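Local coordinates for protein splicing factor U2AF 35 KDA subunit (Homo sapiens, PDB 1JMT) that pairs with the large U2AF subunit, here through its RNA recognition motif domain, and takes part in accurate 3'-splice site selection during pre-mRNA splicing, at residues E31-E34 against H35-F39; V59-N62 against L63-L67. The protein carries 1 engineered substitution. All blocks are in the same frame, centred on the assembly; numbering follows the deposited sequence.

How the contacts relate
Both contacts are local ones within the single RNA recognition motif domain of this chain, and they follow one another in sequence. Contact 1 (31-39) is about two and a half turns of the long helix 22-51, the first helix of the fold; contact 2 (59-67) is the loop that joins strand 54-59 at one border of the antiparallel sheet to its neighbour, strand 68-75. Their centres lie about 13 Å apart, and they meet where the strand ends: Tyr36 OH is 3.2 Å from Val59 O, a probable hydrogen bond, and Phe39 packs on Val59. The helix is thereby tied to the end of the edge strand, from which the loop departs, while His35, Glu38 and Phe39 of contact 1 also meet the bound peptide.

Contact 1 (E31-E34 against H35-F39); sequences EMQE and HYDEF
Gln33 and Asp37 are brought together by two different torsions: Gln33 sends CG away from its own N (chi1 -175°) and then bends at chi2 (61°), while Asp37 holds its carboxylate beside its backbone N. The result is an i to i+4 side-chain bridge along helix 22-51 of the RNA recognition motif. Gln33 NE2 donates to Asp37 OD1 at 3.0 Å on the syn side, lying well out of the carboxylate plane although OD1 sits almost in the plane of the amide. A second, weak bond runs from Gln33 NE2 to Asp37 OD2 at 3.3 Å, so one amide nitrogen spans both oxygens. Glutamine suits this surface position because its chain is long enough to cover one turn and ends in a neutral donor for the acid.

Beneath the bridge, Asp37 N donates to Gln33 O at 2.9 Å, one rung of the i to i+4 ladder that also joins His35 to Glu31, Tyr36 to Met32 and Glu38 to Glu34. The ring nitrogen His35 ND1 is hydrogen-bonded to Tyr10 OH, and Glu38 forms a salt bridge with a basic side chain of the bound peptide. Beside the bridge, Gln33 NE2 comes obliquely to the Tyr36 ring, 3.9 Å from Tyr36 CD2.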
# COMPACT_ATOMS: atom_id res chain seq x y z
N GLU A 31 -17.80 -4.65 7.38
CA GLU A 31 -16.44 -4.88 7.85
C GLU A 31 -15.40 -4.63 6.76
O GLU A 31 -14.35 -4.06 7.03
CB GLU A 31 -16.32 -6.29 8.41
CG GLU A 31 -17.37 -6.56 9.48
CD GLU A 31 -17.21 -7.91 10.15
OE1 GLU A 31 -17.11 -8.92 9.43
OE2 GLU A 31 -17.19 -7.94 11.40
N MET A 32 -15.70 -5.04 5.53
CA MET A 32 -14.77 -4.82 4.43
C MET A 32 -14.60 -3.32 4.22
O MET A 32 -13.48 -2.83 4.09
CB MET A 32 -15.29 -5.45 3.14
CG MET A 32 -15.27 -6.97 3.11
SD MET A 32 -15.49 -7.61 1.43
CE MET A 32 -17.29 -7.65 1.31
N GLN A 33 -15.72 -2.61 4.20
CA GLN A 33 -15.71 -1.16 4.01
C GLN A 33 -14.91 -0.45 5.09
O GLN A 33 -14.14 0.46 4.79
CB GLN A 33 -17.14 -0.61 4.00
CG GLN A 33 -17.23 0.87 3.67
CD GLN A 33 -16.68 1.20 2.29
OE1 GLN A 33 -17.17 0.70 1.28
NE2 GLN A 33 -15.66 2.05 2.24
N GLU A 34 -15.10 -0.86 6.34
CA GLU A 34 -14.38 -0.26 7.47
C GLU A 34 -12.89 -0.61 7.42
O GLU A 34 -12.04 0.20 7.79
CB GLU A 34 -14.98 -0.73 8.79
CG GLU A 34 -16.50 -0.54 8.89
CD GLU A 34 -17.06 -0.82 10.28
OE1 GLU A 34 -16.61 -1.80 10.92
OE2 GLU A 34 -17.95 -0.07 10.72
N HIS A 35 -12.59 -1.82 6.96
CA HIS A 35 -11.21 -2.27 6.86
C HIS A 35 -10.55 -1.50 5.71
O HIS A 35 -9.38 -1.16 5.77
CB HIS A 35 -11.18 -3.78 6.61
CG HIS A 35 -9.80 -4.34 6.44
ND1 HIS A 35 -9.17 -4.39 5.21
CD2 HIS A 35 -8.94 -4.89 7.33
CE1 HIS A 35 -7.97 -4.95 5.36
NE2 HIS A 35 -7.82 -5.26 6.63
N TYR A 36 -11.34 -1.22 4.67
CA TYR A 36 -10.86 -0.48 3.51
C TYR A 36 -10.56 0.96 3.90
O TYR A 36 -9.50 1.50 3.55
CB TYR A 36 -11.93 -0.50 2.41
CG TYR A 36 -11.58 0.33 1.20
CD1 TYR A 36 -10.92 -0.24 0.11
CD2 TYR A 36 -11.91 1.69 1.13
CE1 TYR A 36 -10.59 0.51 -1.01
CE2 TYR A 36 -11.59 2.46 0.01
CZ TYR A 36 -10.92 1.86 -1.06
OH TYR A 36 -10.58 2.59 -2.16
N ASP A 37 -11.48 1.58 4.62
CA ASP A 37 -11.30 2.97 5.05
C ASP A 37 -10.14 3.11 6.03
O ASP A 37 -9.41 4.10 5.99
CB ASP A 37 -12.59 3.51 5.68
CG ASP A 37 -13.76 3.53 4.72
OD1 ASP A 37 -13.53 3.68 3.49
OD2 ASP A 37 -14.91 3.40 5.18
N GLU A 38 -9.97 2.13 6.91
CA GLU A 38 -8.87 2.15 7.87
C GLU A 38 -7.55 2.09 7.11
O GLU A 38 -6.60 2.82 7.41
CB GLU A 38 -8.97 0.95 8.82
CG GLU A 38 -7.75 0.79 9.73
CD GLU A 38 -7.82 -0.45 10.62
OE1 GLU A 38 -7.88 -1.58 10.08
OE2 GLU A 38 -7.81 -0.30 11.86
N PHE A 39 -7.50 1.20 6.12
CA PHE A 39 -6.30 1.02 5.31
C PHE A 39 -5.97 2.31 4.57
O PHE A 39 -4.83 2.77 4.58
CB PHE A 39 -6.53 -0.10 4.29
CG PHE A 39 -5.37 -0.31 3.36
CD1 PHE A 39 -4.25 -1.02 3.78
CD2 PHE A 39 -5.41 0.20 2.07
CE1 PHE A 39 -3.17 -1.21 2.91
CE2 PHE A 39 -4.34 0.02 1.19
CZ PHE A 39 -3.22 -0.69 1.62

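Contact 2 (V59-N62 against L63-L67); sequences VCDN and LGDHL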
# COMPACT_ATOMS: atom_id res chain seq x y z
N VAL A 59 -7.42 3.04 -3.80
CA VAL A 59 -7.03 1.68 -3.48
C VAL A 59 -7.86 0.84 -4.45
O VAL A 59 -9.09 0.91 -4.45
CB VAL A 59 -7.40 1.31 -2.03
CG1 VAL A 59 -7.11 -0.16 -1.78
CG2 VAL A 59 -6.62 2.18 -1.06
N CYS A 60 -7.18 0.08 -5.30
CA CYS A 60 -7.86 -0.72 -6.31
C CYS A 60 -8.16 -2.15 -5.91
O CYS A 60 -7.68 -2.65 -4.89
CB CYS A 60 -7.02 -0.79 -7.59
SG CYS A 60 -6.56 0.78 -8.31
N ASP A 61 -8.98 -2.78 -6.74
CA ASP A 61 -9.38 -4.17 -6.59
C ASP A 61 -8.99 -4.73 -7.96
O ASP A 61 -9.75 -4.66 -8.91
CB ASP A 61 -10.89 -4.27 -6.36
CG ASP A 61 -11.38 -5.70 -6.22
OD1 ASP A 61 -10.53 -6.62 -6.09
OD2 ASP A 61 -12.61 -5.91 -6.24
N ASN A 62 -7.77 -5.27 -8.04
CA ASN A 62 -7.23 -5.80 -9.28
C ASN A 62 -8.12 -6.74 -10.09
O ASN A 62 -8.56 -6.39 -11.18
CB ASN A 62 -5.88 -6.45 -9.01
CG ASN A 62 -4.85 -5.45 -8.51
OD1 ASN A 62 -5.11 -4.24 -8.50
ND2 ASN A 62 -3.69 -5.94 -8.11
N LEU A 63 -8.39 -7.93 -9.56
CA LEU A 63 -9.22 -8.89 -10.28
C LEU A 63 -10.71 -8.75 -10.04
O LEU A 63 -11.52 -9.40 -10.70
CB LEU A 63 -8.79 -10.32 -9.96
CG LEU A 63 -7.53 -10.76 -10.70
CD1 LEU A 63 -7.09 -12.13 -10.21
CD2 LEU A 63 -7.82 -10.77 -12.20
N GLY A 64 -11.09 -7.90 -9.09
CA GLY A 64 -12.50 -7.72 -8.79
C GLY A 64 -12.99 -8.65 -7.69
O GLY A 64 -14.18 -8.70 -7.40
N ASP A 65 -12.06 -9.39 -7.07
CA ASP A 65 -12.41 -10.32 -6.00
C ASP A 65 -12.10 -9.77 -4.60
O ASP A 65 -12.17 -10.50 -3.62
CB ASP A 65 -11.69 -11.66 -6.20
CG ASP A 65 -10.21 -11.50 -6.47
OD1 ASP A 65 -9.64 -10.44 -6.13
OD2 ASP A 65 -9.60 -12.44 -7.03
N HIS A 66 -11.75 -8.49 -4.53
CA HIS A 66 -11.45 -7.83 -3.25
C HIS A 66 -10.26 -8.43 -2.50
O HIS A 66 -9.89 -7.94 -1.43
CB HIS A 66 -12.67 -7.88 -2.34
CG HIS A 66 -13.91 -7.31 -2.95
ND1 HIS A 66 -14.04 -5.96 -3.23
CD2 HIS A 66 -15.06 -7.89 -3.34
CE1 HIS A 66 -15.23 -5.75 -3.77
NE2 HIS A 66 -15.87 -6.90 -3.85
N LEU A 67 -9.65 -9.46 -3.07
CA LEU A 67 -8.53 -10.14 -2.43
C LEU A 67 -7.19 -9.40 -2.49
O LEU A 67 -6.41 -9.44 -1.54
CB LEU A 67 -8.35 -11.53 -3.04
CG LEU A 67 -9.62 -12.39 -3.08
CD1 LEU A 67 -9.33 -13.68 -3.84
CD2 LEU A 67 -10.10 -12.68 -1.66
O HOH W 1 -8.64 -8.21 -6.42
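Asp61 closes the loop between strands 54-59 and 68-75 of the RNA recognition motif by reaching over to the backbone of His66. Ahead of it, Val59 ends the edge strand with its side chain against Phe40 of helix 22-51, and Cys60 still pairs its backbone with Asn70. At Asp61 the side chain reaches across to 63-67: with CG opposite the backbone N (chi1 179°), OD1 accepts from His66 N at 2.7 Å on its syn side, 31° out of the carboxylate plane, and a weak bond comes from Gly64 N at 3.3 Å. The other oxygen, OD2, lies over one face of the His66 ring, offset toward its rim and 3.3 Å from ND1. An alanine here would lack the carboxylate, and His66 N would probably lose its acceptor, with less to fix the turn at Gly64 to His66. Asn62 follows, its OD1 bonded to Asn70 N. Gly64 fits because at its positive phi a side chain would collide with the carbonyl oxygen of Leu63. Asp65 makes an Asx turn, its short side chain placing OD1 to accept from Leu67 N, two residues on, at 3.2 Å. One water lies between the two acids and accepts from Leu63 N at 3.2 Å.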